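Local coordinates for protein thioesterase (Pseudomonas aeruginosa, PDB 2AV9) that probably hydrolyses fatty acyl-CoA thioesters and belongs to the 4-hydroxybenzoyl-CoA thioesterase family, at residues 98-103 against 114-119. Numbering follows the deposited sequence.
Sequences YELALF and GRFVHV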
ATOM      1  N   TYR A  98      -4.161  16.803 -15.284  1.00 41.92           N
ATOM      2  CA  TYR A  98      -3.684  15.700 -16.099  1.00 41.72           C
ATOM      3  C   TYR A  98      -4.858  14.779 -16.400  1.00 42.29           C
ATOM      4  O   TYR A  98      -5.732  14.541 -15.557  1.00 42.19           O
ATOM      5  CB  TYR A  98      -2.691  14.837 -15.306  1.00 39.61           C
ATOM      6  CG  TYR A  98      -1.483  15.548 -14.717  1.00 39.74           C
ATOM      7  CD1 TYR A  98      -1.445  15.889 -13.379  1.00 39.70           C
ATOM      8  CD2 TYR A  98      -0.370  15.873 -15.487  1.00 38.87           C
ATOM      9  CE1 TYR A  98      -0.349  16.497 -12.828  1.00 38.13           C
ATOM     10  CE2 TYR A  98       0.739  16.495 -14.933  1.00 34.64           C
ATOM     11  CZ  TYR A  98       0.757  16.795 -13.591  1.00 37.17           C
ATOM     12  OH  TYR A  98       1.826  17.422 -12.968  1.00 37.60           O
ATOM     13  N   GLU A  99      -4.828  14.203 -17.595  1.00 42.14           N
ATOM     14  CA  GLU A  99      -5.750  13.137 -17.923  1.00 42.30           C
ATOM     15  C   GLU A  99      -4.978  11.852 -18.111  1.00 41.49           C
ATOM     16  O   GLU A  99      -3.958  11.832 -18.806  1.00 41.54           O
ATOM     17  CB  GLU A  99      -6.473  13.454 -19.226  1.00 45.01           C
ATOM     18  CG  GLU A  99      -7.220  14.790 -19.173  1.00 49.65           C
ATOM     19  CD  GLU A  99      -8.717  14.599 -19.092  1.00 60.00           C
ATOM     20  OE1 GLU A  99      -9.163  13.430 -18.959  1.00 61.70           O
ATOM     21  OE2 GLU A  99      -9.412  15.636 -19.161  1.00 62.27           O
ATOM     22  N   LEU A 100      -5.460  10.787 -17.478  1.00 41.66           N
ATOM     23  CA  LEU A 100      -4.753   9.499 -17.482  1.00 41.97           C
ATOM     24  C   LEU A 100      -5.715   8.373 -17.845  1.00 42.17           C
ATOM     25  O   LEU A 100      -6.917   8.442 -17.565  1.00 40.92           O
ATOM     26  CB  LEU A 100      -4.130   9.200 -16.121  1.00 41.72           C
ATOM     27  CG  LEU A 100      -3.057  10.180 -15.629  1.00 44.58           C
ATOM     28  CD1 LEU A 100      -3.601  11.013 -14.514  1.00 44.17           C
ATOM     29  CD2 LEU A 100      -1.865   9.375 -15.132  1.00 42.40           C
ATOM     30  N   ALA A 101      -5.154   7.326 -18.442  1.00 41.93           N
ATOM     31  CA  ALA A 101      -5.944   6.145 -18.757  1.00 42.01           C
ATOM     32  C   ALA A 101      -5.048   4.921 -18.615  1.00 42.96           C
ATOM     33  O   ALA A 101      -3.823   4.991 -18.832  1.00 44.68           O
ATOM     34  CB  ALA A 101      -6.613   6.251 -20.133  1.00 39.42           C
ATOM     35  N   LEU A 102      -5.644   3.815 -18.177  1.00 42.38           N
ATOM     36  CA  LEU A 102      -4.901   2.573 -17.996  1.00 41.47           C
ATOM     37  C   LEU A 102      -5.310   1.641 -19.116  1.00 41.11           C
ATOM     38  O   LEU A 102      -6.491   1.500 -19.426  1.00 41.40           O
ATOM     39  CB  LEU A 102      -5.166   1.958 -16.616  1.00 41.06           C
ATOM     40  CG  LEU A 102      -4.458   0.634 -16.279  1.00 43.59           C
ATOM     41  CD1 LEU A 102      -4.140   0.415 -14.807  1.00 42.39           C
ATOM     42  CD2 LEU A 102      -5.167  -0.628 -16.766  1.00 37.54           C
ATOM     43  N   PHE A 103      -4.306   1.048 -19.751  1.00 41.08           N
ATOM     44  CA  PHE A 103      -4.499   0.129 -20.860  1.00 40.35           C
ATOM     45  C   PHE A 103      -3.796  -1.184 -20.521  1.00 41.85           C
ATOM     46  O   PHE A 103      -2.726  -1.172 -19.899  1.00 42.45           O
ATOM     47  CB  PHE A 103      -3.855   0.714 -22.110  1.00 37.55           C
ATOM     48  CG  PHE A 103      -4.468   2.012 -22.542  1.00 39.15           C
ATOM     49  CD1 PHE A 103      -3.867   3.207 -22.187  1.00 34.17           C
ATOM     50  CD2 PHE A 103      -5.623   2.025 -23.319  1.00 35.69           C
ATOM     51  CE1 PHE A 103      -4.445   4.398 -22.584  1.00 40.24           C
ATOM     52  CE2 PHE A 103      -6.209   3.204 -23.702  1.00 36.37           C
ATOM     53  CZ  PHE A 103      -5.607   4.407 -23.378  1.00 34.81           C
ATOM     54  N   GLY A 114      -9.060   8.554 -15.728  1.00 43.35           N
ATOM     55  CA  GLY A 114      -9.422   9.671 -14.855  1.00 43.25           C
ATOM     56  C   GLY A 114      -8.559  10.917 -14.993  1.00 44.07           C
ATOM     57  O   GLY A 114      -7.948  11.177 -16.030  1.00 43.15           O
ATOM     58  N   ARG A 115      -8.522  11.719 -13.934  1.00 44.04           N
ATOM     59  CA  ARG A 115      -7.786  12.972 -13.947  1.00 45.41           C
ATOM     60  C   ARG A 115      -7.271  13.280 -12.555  1.00 44.19           C
ATOM     61  O   ARG A 115      -7.756  12.741 -11.570  1.00 43.64           O
ATOM     62  CB  ARG A 115      -8.575  14.189 -14.454  1.00 44.47           C
ATOM     63  CG  ARG A 115     -10.057  14.105 -14.201  1.00 50.36           C
ATOM     64  CD  ARG A 115     -10.797  15.365 -14.580  1.00 54.59           C
ATOM     65  NE  ARG A 115     -11.248  15.501 -15.963  1.00 64.15           N
ATOM     66  CZ  ARG A 115     -12.056  16.480 -16.385  1.00 72.29           C
ATOM     67  NH1 ARG A 115     -12.500  17.408 -15.537  1.00 67.49           N
ATOM     68  NH2 ARG A 115     -12.440  16.546 -17.660  1.00 68.07           N
ATOM     69  N   PHE A 116      -6.277  14.159 -12.510  1.00 44.34           N
ATOM     70  CA  PHE A 116      -5.919  14.747 -11.244  1.00 44.42           C
ATOM     71  C   PHE A 116      -5.291  16.088 -11.495  1.00 43.93           C
ATOM     72  O   PHE A 116      -4.840  16.321 -12.616  1.00 44.41           O
ATOM     73  CB  PHE A 116      -5.162  13.712 -10.405  1.00 49.90           C
ATOM     74  CG  PHE A 116      -3.670  13.640 -10.542  1.00 47.44           C
ATOM     75  CD1 PHE A 116      -2.838  14.570  -9.927  1.00 55.64           C
ATOM     76  CD2 PHE A 116      -3.091  12.563 -11.154  1.00 50.27           C
ATOM     77  CE1 PHE A 116      -1.445  14.457  -9.956  1.00 54.43           C
ATOM     78  CE2 PHE A 116      -1.708  12.457 -11.205  1.00 55.76           C
ATOM     79  CZ  PHE A 116      -0.868  13.382 -10.591  1.00 53.68           C
ATOM     80  N   VAL A 117      -5.336  16.939 -10.472  1.00 43.41           N
ATOM     81  CA  VAL A 117      -4.811  18.304 -10.512  1.00 41.12           C
ATOM     82  C   VAL A 117      -3.646  18.421  -9.540  1.00 41.16           C
ATOM     83  O   VAL A 117      -3.783  18.084  -8.367  1.00 41.83           O
ATOM     84  CB  VAL A 117      -5.900  19.357 -10.198  1.00 42.81           C
ATOM     85  CG1 VAL A 117      -5.324  20.794 -10.140  1.00 38.72           C
ATOM     86  CG2 VAL A 117      -7.015  19.310 -11.240  1.00 33.77           C
ATOM     87  N   HIS A 118      -2.516  18.924 -10.023  1.00 40.64           N
ATOM     88  CA  HIS A 118      -1.422  19.323  -9.144  1.00 40.92           C
ATOM     89  C   HIS A 118      -1.483  20.822  -9.006  1.00 40.79           C
ATOM     90  O   HIS A 118      -1.747  21.524  -9.986  1.00 42.04           O
ATOM     91  CB  HIS A 118      -0.055  19.041  -9.770  1.00 40.89           C
ATOM     92  CG  HIS A 118       0.567  17.754  -9.335  1.00 40.56           C
ATOM     93  ND1 HIS A 118       1.668  17.220  -9.973  1.00 42.56           N
ATOM     94  CD2 HIS A 118       0.248  16.885  -8.348  1.00 41.52           C
ATOM     95  CE1 HIS A 118       1.994  16.072  -9.404  1.00 39.50           C
ATOM     96  NE2 HIS A 118       1.155  15.850  -8.407  1.00 40.24           N
ATOM     97  N   VAL A 119      -1.239  21.285  -7.785  1.00 40.96           N
ATOM     98  CA  VAL A 119      -0.863  22.671  -7.544  1.00 39.90           C
ATOM     99  C   VAL A 119       0.613  22.603  -7.154  1.00 39.95           C
ATOM    100  O   VAL A 119       1.006  21.772  -6.335  1.00 40.37           O
ATOM    101  CB  VAL A 119      -1.755  23.344  -6.493  1.00 38.88           C
ATOM    102  CG1 VAL A 119      -1.272  24.781  -6.234  1.00 43.06           C
ATOM    103  CG2 VAL A 119      -3.154  23.495  -7.105  1.00 45.18           C
TER
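This is an antiparallel strand pairing in a hairpin, formed by strands 95-104 and 112-122 within the five-stranded sheet: Tyr98 pairs with Phe116 and Leu100 with Gly114. Each pair is closed by two backbone hydrogen bonds. Tyr98 N meets Phe116 O at 2.8 Å and Leu100 N meets Gly114 O at 2.9 Å; both are nearly straight at N-H. Between these pairs lies the non-hydrogen-bonded pair Glu99 and Arg115. Their side chains run alongside each other on one face of the sheet. Glu99 OE2 makes a long salt bridge to Arg115 NH2 (3.5 Å), with carboxylate and guanidinium planes 83° apart.

The face bearing Tyr98, Leu100 and Phe116 is buried. Tyr98 CG lies anti to its carbonyl carbon (chi1 -56°), and the ring reaches across to strand 112-122. Its CD1 lies over one face of the Phe116 ring, toward the rim, with the ring planes oblique at 51°. Tyr98 CE1 is 3.7 Å from Phe116 CE1. Tyr98 OH and His118 ND1 share a hydrogen bond (3.0 Å), which helps fix the ring's direction. The edge of the Tyr98 ring points at the face of the His118 ring, an offset edge-to-face pair. Leu100 CD1 packs 3.7 Å from Phe116 CD2. Val44 touches all three rings of this aromatic cluster. Its helix 35-50 packs against the antiparallel sheet, as in the hotdog fold.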